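Prolyl oligopeptidase (Novosphingobium capsulatum, PDB 1YR2) probably hydrolyses peptide bonds on the carboxyl side of proline, and less readily of alanine, in oligopeptides, as a serine peptidase. Local coordinates at residues S379-D383 / A384-V388; T503-S507 / A508-T512. All blocks are in the same frame, centred on the assembly; numbering follows the deposited sequence.

Contact 1: residues S379-D383 / A384-V388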
loop_
_atom_site.group_PDB
_atom_site.type_symbol
_atom_site.label_atom_id
_atom_site.label_comp_id
_atom_site.label_asym_id
_atom_site.label_seq_id
_atom_site.Cartn_x
_atom_site.Cartn_y
_atom_site.Cartn_z
ATOM N N SER A 379 -7.208 13.661 -6.090
ATOM C CA SER A 379 -5.950 12.972 -5.965
ATOM C C SER A 379 -5.685 12.027 -7.148
ATOM O O SER A 379 -6.366 11.007 -7.326
ATOM C CB SER A 379 -5.913 12.193 -4.639
ATOM O OG SER A 379 -5.938 13.122 -3.594
ATOM N N TYR A 380 -4.684 12.389 -7.932
ATOM C CA TYR A 380 -4.310 11.695 -9.113
ATOM C C TYR A 380 -3.011 10.946 -8.905
ATOM O O TYR A 380 -2.159 11.334 -8.052
ATOM C CB TYR A 380 -4.100 12.678 -10.288
ATOM C CG TYR A 380 -5.359 13.267 -10.861
ATOM C CD1 TYR A 380 -6.105 12.591 -11.809
ATOM C CD2 TYR A 380 -5.782 14.524 -10.451
ATOM C CE1 TYR A 380 -7.258 13.169 -12.350
ATOM C CE2 TYR A 380 -6.896 15.071 -10.929
ATOM C CZ TYR A 380 -7.634 14.433 -11.916
ATOM O OH TYR A 380 -8.778 15.077 -12.403
ATOM N N ILE A 381 -2.804 9.928 -9.738
ATOM C CA ILE A 381 -1.489 9.308 -9.855
ATOM C C ILE A 381 -0.857 9.903 -11.120
ATOM O O ILE A 381 -1.276 9.579 -12.247
ATOM C CB ILE A 381 -1.541 7.787 -9.932
ATOM C CG1 ILE A 381 -2.231 7.176 -8.696
ATOM C CG2 ILE A 381 -0.114 7.233 -10.014
ATOM C CD1 ILE A 381 -1.668 7.584 -7.400
ATOM N N HIS A 382 0.123 10.763 -10.882
ATOM C CA HIS A 382 0.883 11.490 -11.878
ATOM C C HIS A 382 2.360 11.041 -11.864
ATOM O O HIS A 382 3.099 11.332 -10.949
ATOM C CB HIS A 382 0.796 12.980 -11.529
ATOM C CG HIS A 382 1.384 13.883 -12.571
ATOM N ND1 HIS A 382 0.782 14.078 -13.793
ATOM C CD2 HIS A 382 2.510 14.647 -12.575
ATOM C CE1 HIS A 382 1.515 14.915 -14.517
ATOM N NE2 HIS A 382 2.579 15.260 -13.807
ATOM N N ASP A 383 2.769 10.343 -12.908
ATOM C CA ASP A 383 4.107 9.726 -12.979
ATOM C C ASP A 383 4.496 8.996 -11.677
ATOM O O ASP A 383 5.534 9.259 -11.065
ATOM C CB ASP A 383 5.161 10.736 -13.386
ATOM C CG ASP A 383 4.950 11.281 -14.802
ATOM O OD1 ASP A 383 4.810 10.518 -15.782
ATOM O OD2 ASP A 383 4.958 12.499 -15.014
ATOM N N ALA A 384 3.642 8.068 -11.285
ATOM C CA ALA A 384 3.891 7.130 -10.183
ATOM C C ALA A 384 3.960 7.721 -8.784
ATOM O O ALA A 384 4.506 7.108 -7.922
ATOM C CB ALA A 384 5.149 6.302 -10.493
ATOM N N LYS A 385 3.355 8.885 -8.573
ATOM C CA LYS A 385 3.311 9.552 -7.281
ATOM C C LYS A 385 2.026 10.402 -7.296
ATOM O O LYS A 385 1.365 10.533 -8.315
ATOM C CB LYS A 385 4.568 10.423 -7.088
ATOM C CG LYS A 385 4.557 11.603 -8.142
ATOM C CD LYS A 385 5.733 12.467 -8.157
ATOM C CE LYS A 385 5.584 13.466 -9.351
ATOM N NZ LYS A 385 5.667 12.629 -10.587
ATOM N N SER A 386 1.674 10.981 -6.171
ATOM C CA SER A 386 0.447 11.737 -6.061
ATOM C C SER A 386 0.613 13.170 -6.590
ATOM O O SER A 386 1.619 13.807 -6.375
ATOM C CB SER A 386 -0.085 11.743 -4.626
ATOM O OG SER A 386 -0.605 10.472 -4.241
ATOM N N GLN A 387 -0.402 13.655 -7.305
ATOM C CA GLN A 387 -0.615 15.058 -7.560
ATOM C C GLN A 387 -2.058 15.356 -7.154
ATOM O O GLN A 387 -2.982 14.717 -7.678
ATOM C CB GLN A 387 -0.460 15.376 -9.044
ATOM C CG GLN A 387 -0.677 16.836 -9.345
ATOM C CD GLN A 387 -0.336 17.164 -10.733
ATOM O OE1 GLN A 387 -1.015 16.722 -11.656
ATOM N NE2 GLN A 387 0.710 17.981 -10.910
ATOM N N VAL A 388 -2.262 16.314 -6.244
ATOM C CA VAL A 388 -3.595 16.673 -5.782
ATOM C C VAL A 388 -3.957 17.999 -6.418
ATOM O O VAL A 388 -3.320 19.013 -6.158
ATOM C CB VAL A 388 -3.673 16.764 -4.245
ATOM C CG1 VAL A 388 -5.135 17.094 -3.811
ATOM C CG2 VAL A 388 -3.217 15.449 -3.569
HETATM O O HOH W 1 -2.887 10.420 -5.453
HETATM O O HOH W 2 5.912 14.148 -12.809
#

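Contact 2: residues T503-S507 / A508-T512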
loop_
_atom_site.group_PDB
_atom_site.type_symbol
_atom_site.label_atom_id
_atom_site.label_comp_id
_atom_site.label_asym_id
_atom_site.label_seq_id
_atom_site.Cartn_x
_atom_site.Cartn_y
_atom_site.Cartn_z
ATOM N N THR A 503 3.932 3.144 -5.947
ATOM C CA THR A 503 3.892 4.541 -5.553
ATOM C C THR A 503 4.537 4.692 -4.186
ATOM O O THR A 503 4.690 3.712 -3.511
ATOM C CB THR A 503 2.445 5.050 -5.476
ATOM O OG1 THR A 503 1.644 4.157 -4.702
ATOM C CG2 THR A 503 1.801 4.986 -6.823
ATOM N N PRO A 504 4.970 5.892 -3.803
ATOM C CA PRO A 504 5.708 6.023 -2.544
ATOM C C PRO A 504 4.934 5.536 -1.303
ATOM O O PRO A 504 3.748 5.737 -1.181
ATOM C CB PRO A 504 5.986 7.535 -2.446
ATOM C CG PRO A 504 6.005 8.005 -3.881
ATOM C CD PRO A 504 4.879 7.195 -4.514
ATOM N N TRP A 505 5.664 4.945 -0.374
ATOM C CA TRP A 505 5.143 4.559 0.923
ATOM C C TRP A 505 6.302 4.559 1.918
ATOM O O TRP A 505 7.460 4.573 1.510
ATOM C CB TRP A 505 4.464 3.193 0.857
ATOM C CG TRP A 505 5.353 1.990 0.924
ATOM C CD1 TRP A 505 5.568 1.202 2.013
ATOM C CD2 TRP A 505 6.133 1.431 -0.133
ATOM N NE1 TRP A 505 6.461 0.195 1.705
ATOM C CE2 TRP A 505 6.820 0.323 0.387
ATOM C CE3 TRP A 505 6.348 1.780 -1.470
ATOM C CZ2 TRP A 505 7.667 -0.461 -0.381
ATOM C CZ3 TRP A 505 7.191 0.984 -2.251
ATOM C CH2 TRP A 505 7.845 -0.123 -1.692
ATOM N N PHE A 506 5.978 4.481 3.186
ATOM C CA PHE A 506 7.005 4.458 4.216
ATOM C C PHE A 506 7.305 3.034 4.614
ATOM O O PHE A 506 6.426 2.328 5.103
ATOM C CB PHE A 506 6.626 5.313 5.467
ATOM C CG PHE A 506 7.685 5.252 6.519
ATOM C CD1 PHE A 506 8.830 5.948 6.359
ATOM C CD2 PHE A 506 7.561 4.401 7.606
ATOM C CE1 PHE A 506 9.899 5.853 7.283
ATOM C CE2 PHE A 506 8.594 4.294 8.548
ATOM C CZ PHE A 506 9.768 5.026 8.375
ATOM N N SER A 507 8.556 2.618 4.418
ATOM C CA SER A 507 9.068 1.331 4.816
ATOM C C SER A 507 10.132 1.555 5.883
ATOM O O SER A 507 11.142 2.208 5.604
ATOM C CB SER A 507 9.769 0.663 3.606
ATOM O OG SER A 507 10.522 -0.455 4.005
ATOM N N ALA A 508 9.922 0.990 7.051
ATOM C CA ALA A 508 10.910 1.054 8.116
ATOM C C ALA A 508 12.231 0.369 7.703
ATOM O O ALA A 508 13.317 0.832 8.045
ATOM C CB ALA A 508 10.356 0.443 9.387
ATOM N N GLY A 509 12.150 -0.748 6.983
ATOM C CA GLY A 509 13.339 -1.383 6.446
ATOM C C GLY A 509 14.136 -0.507 5.498
ATOM O O GLY A 509 15.332 -0.317 5.693
ATOM N N PHE A 510 13.478 0.125 4.555
ATOM C CA PHE A 510 14.206 0.997 3.609
ATOM C C PHE A 510 14.772 2.208 4.335
ATOM O O PHE A 510 15.902 2.633 4.047
ATOM C CB PHE A 510 13.388 1.410 2.416
ATOM C CG PHE A 510 13.011 0.241 1.510
ATOM C CD1 PHE A 510 13.846 -0.887 1.397
ATOM C CD2 PHE A 510 11.839 0.263 0.817
ATOM C CE1 PHE A 510 13.456 -1.999 0.609
ATOM C CE2 PHE A 510 11.467 -0.821 -0.007
ATOM C CZ PHE A 510 12.260 -1.943 -0.092
ATOM N N MET A 511 14.042 2.707 5.309
ATOM C CA MET A 511 14.500 3.871 6.084
ATOM C C MET A 511 15.760 3.577 6.887
ATOM O O MET A 511 16.596 4.466 7.109
ATOM C CB MET A 511 13.397 4.344 7.001
ATOM C CG MET A 511 13.648 5.687 7.675
ATOM S SD MET A 511 13.657 7.039 6.432
ATOM C CE MET A 511 14.863 7.915 7.157
ATOM N N THR A 512 15.878 2.344 7.353
ATOM C CA THR A 512 17.057 1.900 8.087
ATOM C C THR A 512 18.297 2.070 7.192
ATOM O O THR A 512 19.351 2.542 7.651
ATOM C CB THR A 512 16.888 0.403 8.520
ATOM O OG1 THR A 512 15.774 0.271 9.407
ATOM C CG2 THR A 512 18.135 -0.136 9.302
HETATM O O HOH W 3 7.185 0.335 7.718
HETATM O O HOH W 4 9.833 -2.365 6.503
#

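Contact 1: residues S379-D383 / A384-V388
This is the tip of a beta hairpin in the propeller domain, where Tyr380 and Gln387 form an antiparallel hydrogen-bonded pair: Tyr380 N gives to Gln387 O at 2.9 Å, and Gln387 N bonds back to Tyr380 O. Asp383 and Ala384 carry the chain round the bend with both backbones in the left-handed region, as in a type I' turn. Lys385 folds over this bend. Its CG stands between the backbone N and the carbonyl carbon (chi1 66°), and a kink at the last torsion sets NZ 2.9 Å from His382 O, tilted 33° from the carbonyl plane. A water accepts from that NZ and donates to Asp383 OD2, joining two charges that are 4.5 Å apart, NZ to OD2, too far for a salt bridge. Next to it the His382 ring and Gln387 amide run side by side, planes 19° apart, with Gln387 OE1 over one ring face, 3.8 Å from His382 CG; Asp383 OD2 lies over the opposite face, near the rim. Asp364 binds His382 ND1. Strands 365-372 and 397-400 flank the hairpin within its four-stranded blade, while its tip meets Gln463 of strand 459-467, through Lys385 NZ, and Tyr531, through Asp383 OD1.

Contact 2: residues T503-S507 / A508-T512
The Phe510 ring has Ser507 OG over one face, 3.5 Å from CD2, and Trp505 at its edge, where CZ2 of the indole comes 3.8 Å from Phe510 CE2. Phe520 stacks on the Phe510 ring and Tyr493 meets it at a steep angle. The Phe506 ring, by contrast, offers its edge to Met511: CE1 lies 3.8 Å from Met511 CG, and the sulfur SD is 5.4 Å from the ring centroid, 79° off the ring normal, a Met-aromatic contact. With CG anti to the backbone N (chi1 179°), Phe506 reaches forward to the first turn of helix 508-514, part of the alpha/beta-hydrolase domain. Ser507 is the N-cap of that helix: its OG accepts from Phe510 N at 3.1 Å in a nearly straight bond, and its carbonyl O takes Met511 N at 3.0 Å. Replacing Phe506 with an alanine is likely to leave Met511 without its aromatic neighbour and open a gap beside Ala508 and Tyr108. A water accepts from Gly509 N at 2.9 Å, taking up another amide of the first turn. Ala508 O, at the start of the helix, is gripped from opposite faces of its plane by Thr512 N and Thr512 OG1, one turn on, the latter at 2.9 Å.

How the contacts relate
Contact 1 comes first along the chain, in the propeller blade that runs from strand 365-372 to strand 397-400; contact 2 follows in the alpha/beta-hydrolase domain, on the connection from strand 490-493 to helix 508-514. Their centres are about 18 Å apart, yet they touch across the domain boundary: Ala384 O packs 3.4 Å from Pro504 CD, and Thr503 CG2 lies close by. Ser408, from the start of the next blade, adds a hydrogen bond to Pro504 O. The hairpin turn and the stretch leading into the helix thus form part of the interface between the domains, whose relative motion has been studied for its role in catalysis and specificity. Phe510 lies near the probable nucleophile elbow around Ser575, without touching it.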